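Local coordinates for methylated RNA-binding protein 1 (Saccharomyces cerevisiae S288c, PDB 4RCM) that reads N6-methyladenosine in RNA through its YTH domain and, by binding the 3'-UTR of PHO4 mRNA, lowers that message's stability in phosphate metabolism, at residues 70-75 with 157-162; 110-115 with 148-153; 122-127 with 135-140; 17-22 with 59-64. All blocks are in the same frame, centred on the assembly; numbering follows the deposited sequence. Where two conformers were deposited one is given.

Interaction 1: residues 70-75 with 157-162; sequences SGRFCG and DIFSFL
R72 and F161 meet where the end of the arginine comes up against the backbone of 157-162: NH1 of R72 lies 3.5 Å from N of F161 and close to its CB, with the carbonyl carbon of S160 at the guanidinium edge. The same NH1 stands at the rim of the F159 ring, near the ring plane, 3.8 Å from CE2. C74 also touches, its CB in plane at the edge of the F161 ring, 3.9 Å from CD2. CG of F161 lies between its backbone N and carbonyl carbon (chi1 70°), which turns the ring toward C74. SG of C74 is 5.4 Å from the F161 ring centroid, an oblique sulfur-aromatic contact. A water ties the backbones together, donating to O of C74 (2.8 Å) and accepting from N of F161 (2.9 Å). In the YTH fold, strand 72-79 is an inner strand of the mixed sheet, and the C-terminal tail passes along its start. An ST turn shapes that tail: N of L162 donates to OG of S160. Further out, D111 holds R72 through a salt bridge to NE, and the backbone of D111 hydrogen-bonds to that of F159. V29 of helix 26-35 packs on C74 and F161.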
# COMPACT_ATOMS: atom_id res chain seq x y z
N SER A 70 9.00 -12.20 4.26
CA SER A 70 9.27 -12.43 2.83
C SER A 70 9.83 -11.14 2.20
O SER A 70 10.63 -11.18 1.31
CB SER A 70 8.01 -12.84 2.05
OG SER A 70 6.98 -11.83 2.20
N GLY A 71 9.32 -9.99 2.66
CA GLY A 71 9.63 -8.70 2.06
C GLY A 71 9.07 -8.60 0.67
O GLY A 71 9.62 -7.87 -0.17
N ARG A 72 8.00 -9.33 0.39
CA ARG A 72 7.36 -9.22 -0.89
C ARG A 72 6.64 -7.88 -1.00
O ARG A 72 5.82 -7.56 -0.14
CB ARG A 72 6.41 -10.39 -1.04
CG ARG A 72 6.31 -10.93 -2.44
CD ARG A 72 5.08 -11.83 -2.50
NE ARG A 72 4.45 -11.85 -3.79
CZ ARG A 72 3.71 -12.86 -4.21
NH1 ARG A 72 3.17 -12.84 -5.41
NH2 ARG A 72 3.50 -13.90 -3.41
N PHE A 73 6.96 -7.07 -2.00
CA PHE A 73 6.19 -5.83 -2.24
C PHE A 73 5.26 -6.24 -3.34
O PHE A 73 5.73 -6.55 -4.41
CB PHE A 73 7.08 -4.62 -2.64
CG PHE A 73 7.59 -3.81 -1.43
CD1 PHE A 73 8.59 -4.33 -0.61
CD2 PHE A 73 7.04 -2.56 -1.11
CE1 PHE A 73 9.03 -3.60 0.51
CE2 PHE A 73 7.49 -1.83 -0.01
CZ PHE A 73 8.48 -2.36 0.81
N CYS A 74 3.95 -6.30 -3.05
CA CYS A 74 3.04 -6.93 -4.02
C CYS A 74 1.92 -6.07 -4.73
O CYS A 74 1.15 -6.59 -5.53
CB CYS A 74 2.48 -8.21 -3.45
SG CYS A 74 1.88 -8.11 -1.79
N GLY A 75 1.88 -4.77 -4.46
CA GLY A 75 1.09 -3.88 -5.29
C GLY A 75 0.76 -2.60 -4.55
O GLY A 75 1.30 -2.34 -3.49
N ASP A 157 9.28 -10.04 -17.36
CA ASP A 157 9.21 -11.05 -16.29
C ASP A 157 8.06 -10.80 -15.27
O ASP A 157 8.04 -11.41 -14.20
CB ASP A 157 10.57 -11.09 -15.51
CG ASP A 157 10.98 -9.72 -14.92
OD1 ASP A 157 10.19 -8.75 -15.00
OD2 ASP A 157 12.10 -9.60 -14.38
N ILE A 158 7.12 -9.91 -15.59
CA ILE A 158 6.17 -9.46 -14.56
C ILE A 158 5.41 -10.63 -13.93
O ILE A 158 4.96 -11.51 -14.63
CB ILE A 158 5.16 -8.44 -15.11
CG1 ILE A 158 4.29 -7.88 -13.98
CG2 ILE A 158 4.28 -9.07 -16.19
CD1 ILE A 158 3.63 -6.56 -14.36
N PHE A 159 5.25 -10.59 -12.60
CA PHE A 159 4.58 -11.62 -11.82
C PHE A 159 3.67 -10.96 -10.81
O PHE A 159 4.01 -9.89 -10.26
CB PHE A 159 5.58 -12.53 -11.06
CG PHE A 159 4.94 -13.74 -10.43
CD1 PHE A 159 4.62 -14.88 -11.19
CD2 PHE A 159 4.63 -13.75 -9.06
CE1 PHE A 159 4.00 -15.99 -10.60
CE2 PHE A 159 4.02 -14.87 -8.46
CZ PHE A 159 3.70 -15.98 -9.23
N SER A 160 2.55 -11.60 -10.53
CA SER A 160 1.65 -11.12 -9.47
C SER A 160 1.05 -12.21 -8.56
O SER A 160 1.08 -13.41 -8.88
CB SER A 160 0.51 -10.30 -10.09
OG SER A 160 -0.58 -11.07 -10.55
N PHE A 161 0.49 -11.78 -7.43
CA PHE A 161 -0.22 -12.71 -6.56
C PHE A 161 -1.59 -13.15 -7.14
O PHE A 161 -2.32 -13.88 -6.46
CB PHE A 161 -0.38 -12.12 -5.14
CG PHE A 161 -1.38 -10.95 -5.01
CD1 PHE A 161 -2.75 -11.11 -5.23
CD2 PHE A 161 -0.94 -9.70 -4.58
CE1 PHE A 161 -3.62 -10.03 -5.06
CE2 PHE A 161 -1.80 -8.63 -4.42
CZ PHE A 161 -3.15 -8.80 -4.68
N LEU A 162 -1.95 -12.66 -8.31
CA LEU A 162 -3.14 -13.18 -9.04
C LEU A 162 -2.78 -14.27 -10.04
O LEU A 162 -3.68 -14.87 -10.61
CB LEU A 162 -3.85 -12.05 -9.80
CG LEU A 162 -4.25 -10.89 -8.91
CD1 LEU A 162 -4.91 -9.80 -9.72
CD2 LEU A 162 -5.19 -11.36 -7.83
O HOH W 1 1.49 -9.10 -6.83

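Interaction 2: residues 110-115 with 148-153; sequences RDINNR and INLFKT
NH1 of R110 is gripped by two carbonyl oxygens at and just beyond the C-terminal end of helix 141-151: O of T153 at 2.7 Å and O of F151 at 2.9 Å. Both oxygens lie close to the guanidinium plane, but the nitrogen meets them differently, in the carbonyl plane of T153 and well above that of F151. The arginine gets there by folding back on itself. Its CG stands between the backbone N and the carbonyl carbon (chi1 55°), and further bends at chi2 and chi3 let NE donate to O of D111, 2.9 Å away, which fixes the rotation of the group. NH2 of R110 forms a salt bridge with D155. On its way the chain brushes the phenyl ring of F151, with CD of R110 3.5 Å from CD1. Apolar packing adds a CH-pi contact: CG1 of I112 sits over the centre of the F151 ring, 3.5 Å from its centroid and 10° off the normal, while O of R110 lies at the ring edge. CD1 of I112 lies over one face of the R110 guanidinium, offset toward its rim, and CG2 reaches CD2 of L150 at 3.9 Å. F151 also packs on F73 and V76 of strand 72-79, which places the C-terminal end of helix 141-151 against two adjacent strands, 72-79 and 102-112.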
# COMPACT_ATOMS: atom_id res chain seq x y z
N ARG A 110 1.22 -6.45 -8.87
CA ARG A 110 2.37 -7.09 -9.45
C ARG A 110 3.48 -7.00 -8.42
O ARG A 110 3.50 -6.12 -7.60
CB ARG A 110 2.83 -6.46 -10.76
CG ARG A 110 3.15 -4.95 -10.73
CD ARG A 110 4.61 -4.55 -10.47
NE ARG A 110 5.61 -5.33 -11.23
CZ ARG A 110 6.19 -4.97 -12.38
NH1 ARG A 110 5.87 -3.84 -13.03
NH2 ARG A 110 7.06 -5.79 -12.92
N ASP A 111 4.40 -7.93 -8.46
CA ASP A 111 5.54 -7.91 -7.53
C ASP A 111 6.69 -7.04 -8.07
O ASP A 111 6.94 -6.99 -9.24
CB ASP A 111 6.06 -9.34 -7.29
CG ASP A 111 5.11 -10.18 -6.42
OD1 ASP A 111 4.10 -9.67 -5.83
OD2 ASP A 111 5.39 -11.39 -6.32
N ILE A 112 7.36 -6.36 -7.18
CA ILE A 112 8.64 -5.77 -7.51
C ILE A 112 9.70 -6.52 -6.66
O ILE A 112 9.51 -6.68 -5.46
CB ILE A 112 8.63 -4.27 -7.20
CG1 ILE A 112 7.75 -3.50 -8.21
CG2 ILE A 112 10.04 -3.72 -7.10
CD1 ILE A 112 8.08 -3.61 -9.69
N ASN A 113 10.79 -6.99 -7.27
CA ASN A 113 11.84 -7.67 -6.48
C ASN A 113 12.49 -6.73 -5.44
O ASN A 113 12.77 -5.59 -5.76
CB ASN A 113 12.91 -8.24 -7.41
CG ASN A 113 12.33 -9.19 -8.45
OD1 ASN A 113 11.41 -9.98 -8.17
ND2 ASN A 113 12.86 -9.12 -9.66
N ASN A 114 12.70 -7.21 -4.21
CA ASN A 114 13.41 -6.43 -3.18
C ASN A 114 14.72 -5.87 -3.66
O ASN A 114 15.13 -4.76 -3.28
CB ASN A 114 13.73 -7.27 -1.94
CG ASN A 114 12.54 -7.45 -1.03
OD1 ASN A 114 12.39 -6.74 -0.02
ND2 ASN A 114 11.67 -8.40 -1.38
N ARG A 115 15.41 -6.67 -4.48
CA ARG A 115 16.71 -6.30 -5.01
C ARG A 115 16.66 -4.89 -5.61
O ARG A 115 17.51 -4.06 -5.31
CB ARG A 115 17.16 -7.31 -6.07
N ILE A 148 6.19 4.33 -7.77
CA ILE A 148 5.02 4.06 -8.64
C ILE A 148 5.49 3.80 -10.06
O ILE A 148 4.99 2.88 -10.70
CB ILE A 148 3.99 5.21 -8.64
CG1 ILE A 148 3.35 5.33 -7.27
CG2 ILE A 148 2.91 4.98 -9.68
CD1 ILE A 148 2.44 4.14 -6.91
N ASN A 149 6.48 4.58 -10.53
CA ASN A 149 6.92 4.47 -11.92
C ASN A 149 7.60 3.15 -12.22
O ASN A 149 7.49 2.60 -13.34
CB ASN A 149 7.81 5.65 -12.34
CG ASN A 149 7.03 6.94 -12.56
OD1 ASN A 149 5.85 6.93 -12.96
ND2 ASN A 149 7.67 8.05 -12.25
N LEU A 150 8.29 2.62 -11.21
CA LEU A 150 8.86 1.27 -11.33
C LEU A 150 7.73 0.24 -11.36
O LEU A 150 7.75 -0.70 -12.15
CB LEU A 150 9.86 1.02 -10.19
CG LEU A 150 10.64 -0.27 -10.11
CD1 LEU A 150 11.70 -0.37 -11.22
CD2 LEU A 150 11.31 -0.42 -8.73
N PHE A 151 6.71 0.44 -10.53
CA PHE A 151 5.57 -0.49 -10.50
C PHE A 151 4.81 -0.51 -11.85
O PHE A 151 4.25 -1.56 -12.23
CB PHE A 151 4.59 -0.18 -9.33
CG PHE A 151 4.89 -0.92 -8.03
CD1 PHE A 151 4.38 -2.22 -7.81
CD2 PHE A 151 5.63 -0.32 -7.02
CE1 PHE A 151 4.64 -2.92 -6.61
CE2 PHE A 151 5.91 -1.01 -5.83
CZ PHE A 151 5.39 -2.31 -5.61
N LYS A 152 4.76 0.64 -12.53
CA LYS A 152 4.07 0.81 -13.83
C LYS A 152 4.85 0.21 -15.00
O LYS A 152 4.38 0.24 -16.14
CB LYS A 152 3.79 2.32 -14.14
CG LYS A 152 2.57 2.90 -13.45
CD LYS A 152 2.62 4.42 -13.33
CE LYS A 152 1.53 5.17 -14.08
NZ LYS A 152 1.70 6.66 -14.09
N THR A 153 6.07 -0.25 -14.78
CA THR A 153 6.85 -0.73 -15.91
C THR A 153 6.33 -2.10 -16.38
O THR A 153 6.21 -3.03 -15.59
CB THR A 153 8.33 -0.86 -15.57
OG1 THR A 153 8.80 0.41 -15.11
CG2 THR A 153 9.14 -1.29 -16.83

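Interaction 3: residues 122-127 with 135-140; sequences IPSNEM and DTQEIP. With nucleotides of chain C.
I122 faces I139 with their CA atoms 6.9 Å apart, where a type I turn from I122 to N125, closed by N of N125 donating to O of I122, lies beside the short strand 138-139. The two isoleucines cross at about a right angle and meet through their end methyls, CD1 of I122 lying 3.7 Å from CD1 of I139. Next to them, CG2 of I122 packs loosely on CD of P140, and CD of P123 lies 4.3 Å from CG of the same proline, which occupies the N-cap position of helix 141-151. Q137 sends its side chain toward the turn: CG is anti to the backbone N (chi1 166°) and a bend at chi2 brings the terminal amide between S124 and N125. The amide planes of N125 and Q137 are turned only 22° from each other. OE1 of E138 pairs with NH2 of R17 in a salt bridge. At the far end of 135-140, the carboxylate of D135 approaches the methylated nucleotide of chain C, its OD2 3.4 Å from C8 of the base, and its OD1 accepts from N of K22. A water fills the gap between OG of S124 and O of E138, donating to the carbonyl over an unusually short distance. Methyl and proline contacts thus join the turn to the strand; the join is largely apolar, and no direct hydrogen bond between the segments is clear.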
# COMPACT_ATOMS: atom_id res chain seq x y z
N ILE A 122 15.03 6.26 3.00
CA ILE A 122 13.95 7.04 3.55
C ILE A 122 14.42 7.97 4.67
O ILE A 122 14.64 7.54 5.79
CB ILE A 122 12.80 6.15 4.07
CG1 ILE A 122 12.37 5.13 3.00
CG2 ILE A 122 11.62 7.02 4.53
CD1 ILE A 122 11.92 5.75 1.68
N PRO A 123 14.53 9.28 4.37
CA PRO A 123 15.14 10.19 5.32
C PRO A 123 14.62 10.10 6.77
O PRO A 123 15.41 10.30 7.69
CB PRO A 123 14.84 11.57 4.72
CG PRO A 123 14.71 11.35 3.27
CD PRO A 123 14.22 9.94 3.08
N SER A 124 13.35 9.76 6.96
CA SER A 124 12.72 9.81 8.27
C SER A 124 12.64 8.45 8.96
O SER A 124 12.01 8.31 10.01
CB SER A 124 11.30 10.37 8.16
OG SER A 124 10.43 9.41 7.58
N ASN A 125 13.23 7.43 8.32
CA ASN A 125 13.53 6.17 8.98
C ASN A 125 15.05 6.03 8.91
O ASN A 125 15.59 5.20 8.17
CB ASN A 125 12.82 4.98 8.33
CG ASN A 125 12.96 3.70 9.15
OD1 ASN A 125 13.00 3.74 10.39
ND2 ASN A 125 13.03 2.55 8.47
N GLU A 126 15.71 6.95 9.62
CA GLU A 126 17.16 6.97 9.73
C GLU A 126 17.84 6.59 8.41
O GLU A 126 18.82 5.85 8.42
CB GLU A 126 17.60 6.03 10.88
N MET A 127 17.31 7.09 7.29
CA MET A 127 17.87 6.84 5.94
C MET A 127 18.02 5.34 5.55
O MET A 127 18.80 4.97 4.67
CB MET A 127 19.21 7.58 5.77
CG MET A 127 19.51 8.02 4.34
SD MET A 127 18.36 9.29 3.75
CE MET A 127 18.61 10.61 4.96
N ASP A 135 5.09 -0.58 9.62
CA ASP A 135 3.73 -0.40 9.18
C ASP A 135 3.31 1.04 9.32
O ASP A 135 3.47 1.67 10.38
CB ASP A 135 2.78 -1.34 9.96
CG ASP A 135 1.38 -1.36 9.41
OD1 ASP A 135 1.22 -1.58 8.17
OD2 ASP A 135 0.40 -1.19 10.19
N THR A 136 2.78 1.56 8.23
CA THR A 136 2.40 2.98 8.02
C THR A 136 3.51 4.02 8.03
O THR A 136 3.25 5.21 8.19
CB THR A 136 1.22 3.41 8.93
OG1 THR A 136 1.64 3.69 10.27
CG2 THR A 136 0.17 2.32 8.92
N GLN A 137 4.74 3.58 7.75
CA GLN A 137 5.85 4.47 7.56
C GLN A 137 5.53 5.39 6.38
O GLN A 137 5.24 4.88 5.27
CB GLN A 137 7.11 3.64 7.23
CG GLN A 137 8.28 4.43 6.69
CD GLN A 137 8.78 5.48 7.66
OE1 GLN A 137 8.88 6.67 7.31
NE2 GLN A 137 9.13 5.05 8.86
N GLU A 138 5.59 6.70 6.59
CA GLU A 138 5.38 7.65 5.46
C GLU A 138 6.56 7.77 4.53
O GLU A 138 7.72 7.82 4.97
CB GLU A 138 5.00 9.04 5.92
CG GLU A 138 4.72 9.98 4.74
CD GLU A 138 3.85 11.17 5.08
OE1 GLU A 138 3.55 11.40 6.25
OE2 GLU A 138 3.44 11.87 4.14
N ILE A 139 6.25 7.85 3.24
CA ILE A 139 7.24 7.91 2.20
C ILE A 139 7.12 9.27 1.44
O ILE A 139 6.07 9.58 0.86
CB ILE A 139 7.07 6.76 1.19
CG1 ILE A 139 7.10 5.36 1.86
CG2 ILE A 139 8.11 6.88 0.09
CD1 ILE A 139 8.42 4.93 2.48
N PRO A 140 8.18 10.08 1.44
CA PRO A 140 8.10 11.40 0.78
C PRO A 140 7.56 11.34 -0.66
O PRO A 140 7.89 10.44 -1.39
CB PRO A 140 9.57 11.87 0.72
CG PRO A 140 10.31 11.04 1.71
CD PRO A 140 9.58 9.69 1.72
C2 6MZ C 3 -2.06 -8.45 8.98
C4 6MZ C 3 -1.10 -6.47 9.84
C5 6MZ C 3 -2.35 -5.73 9.57
N9 6MZ C 3 -0.25 -5.56 10.36
N3 6MZ C 3 -1.02 -7.81 9.52
N1 6MZ C 3 -3.24 -7.84 8.72
C6 6MZ C 3 -3.46 -6.53 8.98
N6 6MZ C 3 -4.66 -5.94 8.75
C9 6MZ C 3 -5.84 -6.68 8.37
N7 6MZ C 3 -2.17 -4.45 9.98
C8 6MZ C 3 -0.88 -4.37 10.46
O5' 6MZ C 3 2.30 -4.24 15.12
C5' 6MZ C 3 1.32 -4.80 14.22
C4' 6MZ C 3 1.99 -5.47 13.01
O4' 6MZ C 3 1.02 -6.22 12.24
C1' 6MZ C 3 1.15 -5.95 10.82
C2' 6MZ C 3 2.34 -4.98 10.72
O2' 6MZ C 3 3.58 -5.67 10.41
C3' 6MZ C 3 2.69 -4.47 12.07
O3' 6MZ C 3 4.14 -4.48 12.10
O HOH W 2 9.47 9.60 5.13

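Interaction 4: residues 17-22 with 59-64; sequences RFFVIK and AKVFLF. With nucleotides of chain C.
F18 and F64 set the shape of one face of this strand pair. Their rings run nearly parallel, 13° between planes, but are slid apart so that they barely overlap, CD1 of F18 being 3.7 Å from CZ of F64. F62 lies alongside F18 and points the same way, its CB 3.9 Å from CD1 of F18. With its CG anti to the carbonyl carbon (chi1 -63°), F18 fits the CD1 side of its ring into the notch between CB of F62 and the F64 ring. Helix 141-151 packs over F18 and F64 through I145 and I148. On the opposite face, with F19, V61 and L63, CG1 of V61 meets the edge of the F19 ring, and L48 of helix 42-53 packs on F19 and L63. CG1 of I21 nestles against CB of L63 at 3.7 Å. Five backbone hydrogen bonds run in parallel register, from N of R17 to O of K60 through to N of I21, which reaches O of F64 at 2.8 Å. Strand 17-22 then delivers K22, an RNA-binding residue, whose O lies 3.1 Å from C2' of the methylated nucleotide of chain C. A parallel pair within a mixed sheet, sandwiched between helices and ending at the m6A site, is the core of the YTH fold.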
# COMPACT_ATOMS: atom_id res chain seq x y z
N ARG A 17 0.07 11.64 -0.66
CA ARG A 17 0.85 11.05 0.43
C ARG A 17 0.98 9.56 0.24
O ARG A 17 0.09 8.94 -0.31
CB ARG A 17 0.22 11.46 1.77
CG ARG A 17 0.49 12.95 2.03
CD ARG A 17 -0.14 13.48 3.30
NE ARG A 17 0.61 13.03 4.46
CZ ARG A 17 0.30 13.35 5.72
NH1 ARG A 17 -0.73 14.13 5.96
NH2 ARG A 17 1.04 12.89 6.72
N PHE A 18 2.16 9.02 0.60
CA PHE A 18 2.52 7.61 0.39
C PHE A 18 2.91 6.98 1.72
O PHE A 18 3.78 7.51 2.42
CB PHE A 18 3.72 7.48 -0.54
CG PHE A 18 3.47 8.01 -1.92
CD1 PHE A 18 2.95 7.19 -2.89
CD2 PHE A 18 3.77 9.33 -2.24
CE1 PHE A 18 2.69 7.68 -4.15
CE2 PHE A 18 3.54 9.81 -3.52
CZ PHE A 18 3.02 8.98 -4.49
N PHE A 19 2.36 5.80 2.01
CA PHE A 19 2.72 5.03 3.19
C PHE A 19 2.94 3.60 2.83
O PHE A 19 2.31 3.08 1.91
CB PHE A 19 1.60 5.04 4.22
CG PHE A 19 1.22 6.41 4.66
CD1 PHE A 19 0.26 7.12 3.96
CD2 PHE A 19 1.82 6.98 5.76
CE1 PHE A 19 -0.10 8.39 4.33
CE2 PHE A 19 1.46 8.25 6.16
CZ PHE A 19 0.50 8.95 5.46
N VAL A 20 3.82 2.94 3.58
CA VAL A 20 4.01 1.50 3.45
C VAL A 20 2.97 0.80 4.32
O VAL A 20 2.64 1.28 5.39
CB VAL A 20 5.43 1.04 3.86
CG1 VAL A 20 5.50 -0.46 4.10
CG2 VAL A 20 6.41 1.42 2.77
N ILE A 21 2.49 -0.36 3.84
CA ILE A 21 1.59 -1.27 4.64
C ILE A 21 2.36 -2.57 4.78
O ILE A 21 2.83 -3.12 3.76
CB ILE A 21 0.20 -1.53 3.99
CG1 ILE A 21 -0.61 -0.25 3.85
CG2 ILE A 21 -0.62 -2.55 4.80
CD1 ILE A 21 -1.04 0.40 5.15
N LYS A 22 2.54 -3.05 6.02
CA LYS A 22 3.21 -4.37 6.22
C LYS A 22 2.13 -5.30 6.73
O LYS A 22 1.48 -5.02 7.78
CB LYS A 22 4.36 -4.31 7.24
CG LYS A 22 5.49 -3.36 6.92
CD LYS A 22 6.20 -3.70 5.61
CE LYS A 22 6.93 -5.04 5.63
NZ LYS A 22 7.79 -5.24 4.42
N ALA A 59 -5.92 15.72 -4.06
CA ALA A 59 -4.77 15.01 -3.48
C ALA A 59 -5.23 13.62 -3.04
O ALA A 59 -6.41 13.44 -2.64
CB ALA A 59 -4.21 15.76 -2.31
N LYS A 60 -4.32 12.65 -3.13
CA LYS A 60 -4.61 11.23 -2.83
C LYS A 60 -3.68 10.61 -1.74
O LYS A 60 -2.62 11.16 -1.47
CB LYS A 60 -4.46 10.42 -4.15
CG LYS A 60 -5.32 10.97 -5.30
CD LYS A 60 -5.11 10.19 -6.59
CE LYS A 60 -5.90 10.75 -7.79
NZ LYS A 60 -5.60 10.00 -9.07
N VAL A 61 -4.12 9.49 -1.13
CA VAL A 61 -3.27 8.60 -0.30
C VAL A 61 -3.08 7.24 -1.01
O VAL A 61 -4.08 6.56 -1.37
CB VAL A 61 -3.83 8.37 1.10
CG1 VAL A 61 -3.08 7.28 1.86
CG2 VAL A 61 -3.75 9.64 1.91
N PHE A 62 -1.82 6.89 -1.23
CA PHE A 62 -1.45 5.57 -1.73
C PHE A 62 -0.69 4.75 -0.70
O PHE A 62 0.08 5.32 0.14
CB PHE A 62 -0.63 5.68 -3.00
CG PHE A 62 -1.45 6.09 -4.17
CD1 PHE A 62 -1.73 7.43 -4.37
CD2 PHE A 62 -1.99 5.15 -4.99
CE1 PHE A 62 -2.50 7.81 -5.44
CE2 PHE A 62 -2.78 5.51 -6.05
CZ PHE A 62 -3.04 6.85 -6.28
N LEU A 63 -0.87 3.43 -0.81
CA LEU A 63 -0.33 2.43 0.13
C LEU A 63 0.48 1.43 -0.62
O LEU A 63 -0.09 0.75 -1.47
CB LEU A 63 -1.44 1.68 0.75
CG LEU A 63 -2.46 2.66 1.38
CD1 LEU A 63 -3.57 1.86 1.97
CD2 LEU A 63 -1.80 3.47 2.45
N PHE A 64 1.76 1.36 -0.32
CA PHE A 64 2.59 0.29 -0.88
C PHE A 64 2.44 -0.95 0.03
O PHE A 64 2.96 -0.99 1.16
CB PHE A 64 4.05 0.70 -0.94
CG PHE A 64 4.34 1.90 -1.81
CD1 PHE A 64 4.23 1.81 -3.19
CD2 PHE A 64 4.75 3.10 -1.26
CE1 PHE A 64 4.54 2.90 -4.00
CE2 PHE A 64 5.03 4.20 -2.08
CZ PHE A 64 4.94 4.08 -3.44
C2 6MZ C 3 -2.06 -8.45 8.98
C4 6MZ C 3 -1.10 -6.47 9.84
C5 6MZ C 3 -2.35 -5.73 9.57
N9 6MZ C 3 -0.25 -5.56 10.36
N3 6MZ C 3 -1.02 -7.81 9.52
N1 6MZ C 3 -3.24 -7.84 8.72
C6 6MZ C 3 -3.46 -6.53 8.98
N6 6MZ C 3 -4.66 -5.94 8.75
C9 6MZ C 3 -5.84 -6.68 8.37
N7 6MZ C 3 -2.17 -4.45 9.98
C8 6MZ C 3 -0.88 -4.37 10.46
O5' 6MZ C 3 2.30 -4.24 15.12
C5' 6MZ C 3 1.32 -4.80 14.22
C4' 6MZ C 3 1.99 -5.47 13.01
O4' 6MZ C 3 1.02 -6.22 12.24
C1' 6MZ C 3 1.15 -5.95 10.82
C2' 6MZ C 3 2.34 -4.98 10.72
O2' 6MZ C 3 3.58 -5.67 10.41
C3' 6MZ C 3 2.69 -4.47 12.07
O3' 6MZ C 3 4.14 -4.48 12.10

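Overall arrangement
All four contacts reach the same mixed sheet of the YTH domain. Interaction 4 closes first along the chain, joining strands 17-23 and 61-67 near the chain's centre; the others follow, with interaction 3 nested inside interaction 2 and that inside interaction 1. Interactions 1 and 2 have centres about 8 Å apart and touch through the neighbouring strands 72-79 and 102-112. Interaction 3, about 12 Å from interaction 4 by centres, adds strand 138-139 beside 17-23. Helix 141-151 ties interaction 2 to interaction 4, I148 packing on F18 and F64. Interactions 1 and 2 thus join the C-terminal tail and helix to the sheet, the nearest atom of interaction 1 about 10 Å from the bound RNA, while 3 and 4 border the m6A site.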